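Long-range contact in putative GH105 family protein (Salmonella enterica subsp. enterica serovar Paratyphi A, PDB 3QWT), which is of unknown function but, as a possible member of glycoside hydrolase family 105 with an alpha/alpha toroid fold, is probably a carbohydrate-active hydrolase: residues 108-113 / 173-177. Sequence-based numbering, arbitrary orientation.
Sequences NVNTMA and MTVLP
V109 meets T174 through the single hydrogen bond that joins the two segments: T174 OG1 donates to V109 O at 2.8 Å, in the carbonyl plane and on a lone pair (C=O...donor angle 113°). With chi1 at -71°, T174 holds OG1 beside its own backbone N and anti to its carbonyl carbon, which turns the hydroxyl to V109 O and leaves CG2 on the flank of the M112 chain. Next to V109, N108 OD1 accepts from T111 N at 2.9 Å, an Asx motif at the start of the loop, with the donor above the carbonyl plane. At N110 the amide oxygen rests on the chain of M173, a selenomethionine, OD1 to CG 3.6 Å, while ND2 bonds a glycerol probably carried over from crystallisation. M112, also a selenomethionine, crosses the T174 side chain at about a right angle. Its CG, set anti to the backbone N (chi1 174°), comes within 3.3 Å of M173 O and also touches P177 CB at 4.3 Å. A113 closes the type I turn that starts at N110, its N donating to N110 O at 3.1 Å; its CB packs on M173 SE at 4.0 Å. All touching residues are buried. The loop, between helices 86-102 and 114-125, lies against helix 170-184, kinked at P177, whose nitrogen has no hydrogen for the preceding turn; M112 also packs on helix 131-143, and M173 on helices 67-83 and 231-248.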
ATOM      1  N   ASN A 108     -11.818   5.003 -38.752  1.00 33.10           N
ATOM      2  CA  ASN A 108     -10.478   4.926 -39.319  1.00 36.78           C
ATOM      3  C   ASN A 108      -9.532   5.858 -38.569  1.00 36.72           C
ATOM      4  O   ASN A 108      -9.959   6.588 -37.670  1.00 37.29           O
ATOM      5  CB  ASN A 108     -10.497   5.270 -40.811  1.00 39.09           C
ATOM      6  CG  ASN A 108     -11.060   6.650 -41.082  1.00 42.12           C
ATOM      7  OD1 ASN A 108     -10.503   7.664 -40.642  1.00 40.45           O
ATOM      8  ND2 ASN A 108     -12.172   6.701 -41.819  1.00 44.18           N
ATOM      9  N   VAL A 109      -8.257   5.856 -38.956  1.00 38.66           N
ATOM     10  CA  VAL A 109      -7.240   6.611 -38.225  1.00 29.57           C
ATOM     11  C   VAL A 109      -7.650   8.072 -38.072  1.00 31.36           C
ATOM     12  O   VAL A 109      -7.405   8.680 -37.036  1.00 29.84           O
ATOM     13  CB  VAL A 109      -5.837   6.484 -38.871  1.00 30.16           C
ATOM     14  CG1 VAL A 109      -5.769   7.213 -40.221  1.00 34.51           C
ATOM     15  CG2 VAL A 109      -4.768   7.023 -37.935  1.00 24.36           C
ATOM     16  N   ASN A 110      -8.302   8.616 -39.100  1.00 32.40           N
ATOM     17  CA  ASN A 110      -8.663  10.045 -39.134  1.00 32.25           C
ATOM     18  C   ASN A 110      -9.971  10.445 -38.459  1.00 33.72           C
ATOM     19  O   ASN A 110     -10.028  11.441 -37.732  1.00 34.86           O
ATOM     20  CB  ASN A 110      -8.651  10.570 -40.563  1.00 24.11           C
ATOM     21  CG  ASN A 110      -7.239  10.608 -41.150  1.00 33.37           C
ATOM     22  OD1 ASN A 110      -6.271  10.818 -40.425  1.00 27.85           O
ATOM     23  ND2 ASN A 110      -7.126  10.398 -42.461  1.00 28.53           N
ATOM     24  N   THR A 111     -11.026   9.683 -38.694  1.00 28.79           N
ATOM     25  CA  THR A 111     -12.303  10.007 -38.062  1.00 23.05           C
ATOM     26  C   THR A 111     -12.250   9.833 -36.521  1.00 27.70           C
ATOM     27  O   THR A 111     -13.171  10.231 -35.800  1.00 26.81           O
ATOM     28  CB  THR A 111     -13.437   9.180 -38.676  1.00 24.07           C
ATOM     29  OG1 THR A 111     -13.150   7.784 -38.518  1.00 30.12           O
ATOM     30  CG2 THR A 111     -13.602   9.515 -40.182  1.00 23.78           C
HETATM   31  N   MSE A 112     -11.150   9.268 -36.036  1.00 33.77           N
HETATM   32  CA  MSE A 112     -10.894   9.094 -34.597  1.00 32.52           C
HETATM   33  C   MSE A 112     -10.571  10.416 -33.898  1.00 30.02           C
HETATM   34  O   MSE A 112     -10.965  10.633 -32.745  1.00 32.32           O
HETATM   35  CB  MSE A 112      -9.732   8.093 -34.398  1.00 31.59           C
HETATM   36  CG  MSE A 112      -9.243   7.910 -32.960  1.00 29.01           C
HETATM   37 SE   MSE A 112     -10.463   6.811 -31.843  0.71 49.43          SE
HETATM   38  CE  MSE A 112     -10.427   5.216 -32.884  1.00 25.71           C
ATOM     39  N   ALA A 113      -9.863  11.297 -34.606  1.00 24.77           N
ATOM     40  CA  ALA A 113      -9.311  12.531 -34.015  1.00 21.39           C
ATOM     41  C   ALA A 113     -10.256  13.318 -33.121  1.00 26.01           C
ATOM     42  O   ALA A 113      -9.857  13.752 -32.043  1.00 30.67           O
ATOM     43  CB  ALA A 113      -8.733  13.438 -35.102  1.00 28.47           C
HETATM   44  N   MSE A 173      -3.908  11.731 -34.775  1.00 35.89           N
HETATM   45  CA  MSE A 173      -5.315  11.422 -35.034  1.00 32.55           C
HETATM   46  C   MSE A 173      -5.891  10.225 -34.260  1.00 34.14           C
HETATM   47  O   MSE A 173      -7.106  10.133 -34.104  1.00 32.44           O
HETATM   48  CB  MSE A 173      -5.541  11.179 -36.518  1.00 31.02           C
HETATM   49  CG  MSE A 173      -4.898  12.212 -37.428  1.00 31.39           C
HETATM   50 SE   MSE A 173      -5.157  14.050 -36.847  0.67 42.83          SE
HETATM   51  CE  MSE A 173      -3.770  14.839 -37.995  1.00 45.84           C
ATOM     52  N   THR A 174      -5.042   9.301 -33.810  1.00 27.55           N
ATOM     53  CA  THR A 174      -5.532   8.121 -33.082  1.00 25.07           C
ATOM     54  C   THR A 174      -4.757   7.810 -31.807  1.00 30.53           C
ATOM     55  O   THR A 174      -5.346   7.519 -30.773  1.00 34.63           O
ATOM     56  CB  THR A 174      -5.576   6.855 -33.985  1.00 29.56           C
ATOM     57  OG1 THR A 174      -6.630   7.001 -34.935  1.00 30.80           O
ATOM     58  CG2 THR A 174      -5.858   5.600 -33.179  1.00 27.95           C
ATOM     59  N   VAL A 175      -3.437   7.849 -31.867  1.00 33.16           N
ATOM     60  CA  VAL A 175      -2.696   7.519 -30.673  1.00 29.75           C
ATOM     61  C   VAL A 175      -3.011   8.455 -29.509  1.00 32.18           C
ATOM     62  O   VAL A 175      -3.347   8.004 -28.425  1.00 33.12           O
ATOM     63  CB  VAL A 175      -1.187   7.507 -30.880  1.00 24.59           C
ATOM     64  CG1 VAL A 175      -0.533   6.976 -29.605  1.00 20.80           C
ATOM     65  CG2 VAL A 175      -0.832   6.645 -32.065  1.00 27.36           C
ATOM     66  N   LEU A 176      -2.879   9.755 -29.716  1.00 33.14           N
ATOM     67  CA  LEU A 176      -3.079  10.670 -28.607  1.00 31.02           C
ATOM     68  C   LEU A 176      -4.502  10.553 -28.049  1.00 31.01           C
ATOM     69  O   LEU A 176      -4.682  10.516 -26.839  1.00 36.90           O
ATOM     70  CB  LEU A 176      -2.744  12.108 -29.008  1.00 25.92           C
ATOM     71  CG  LEU A 176      -2.995  13.140 -27.910  1.00 25.82           C
ATOM     72  CD1 LEU A 176      -2.208  12.805 -26.653  1.00 28.66           C
ATOM     73  CD2 LEU A 176      -2.622  14.504 -28.400  1.00 33.88           C
ATOM     74  N   PRO A 177      -5.518  10.498 -28.930  1.00 31.91           N
ATOM     75  CA  PRO A 177      -6.881  10.298 -28.412  1.00 31.16           C
ATOM     76  C   PRO A 177      -7.001   9.024 -27.590  1.00 29.77           C
ATOM     77  O   PRO A 177      -7.673   9.014 -26.560  1.00 30.84           O
ATOM     78  CB  PRO A 177      -7.730  10.187 -29.684  1.00 30.31           C
ATOM     79  CG  PRO A 177      -6.979  11.001 -30.697  1.00 33.80           C
ATOM     80  CD  PRO A 177      -5.515  10.865 -30.362  1.00 32.42           C
TER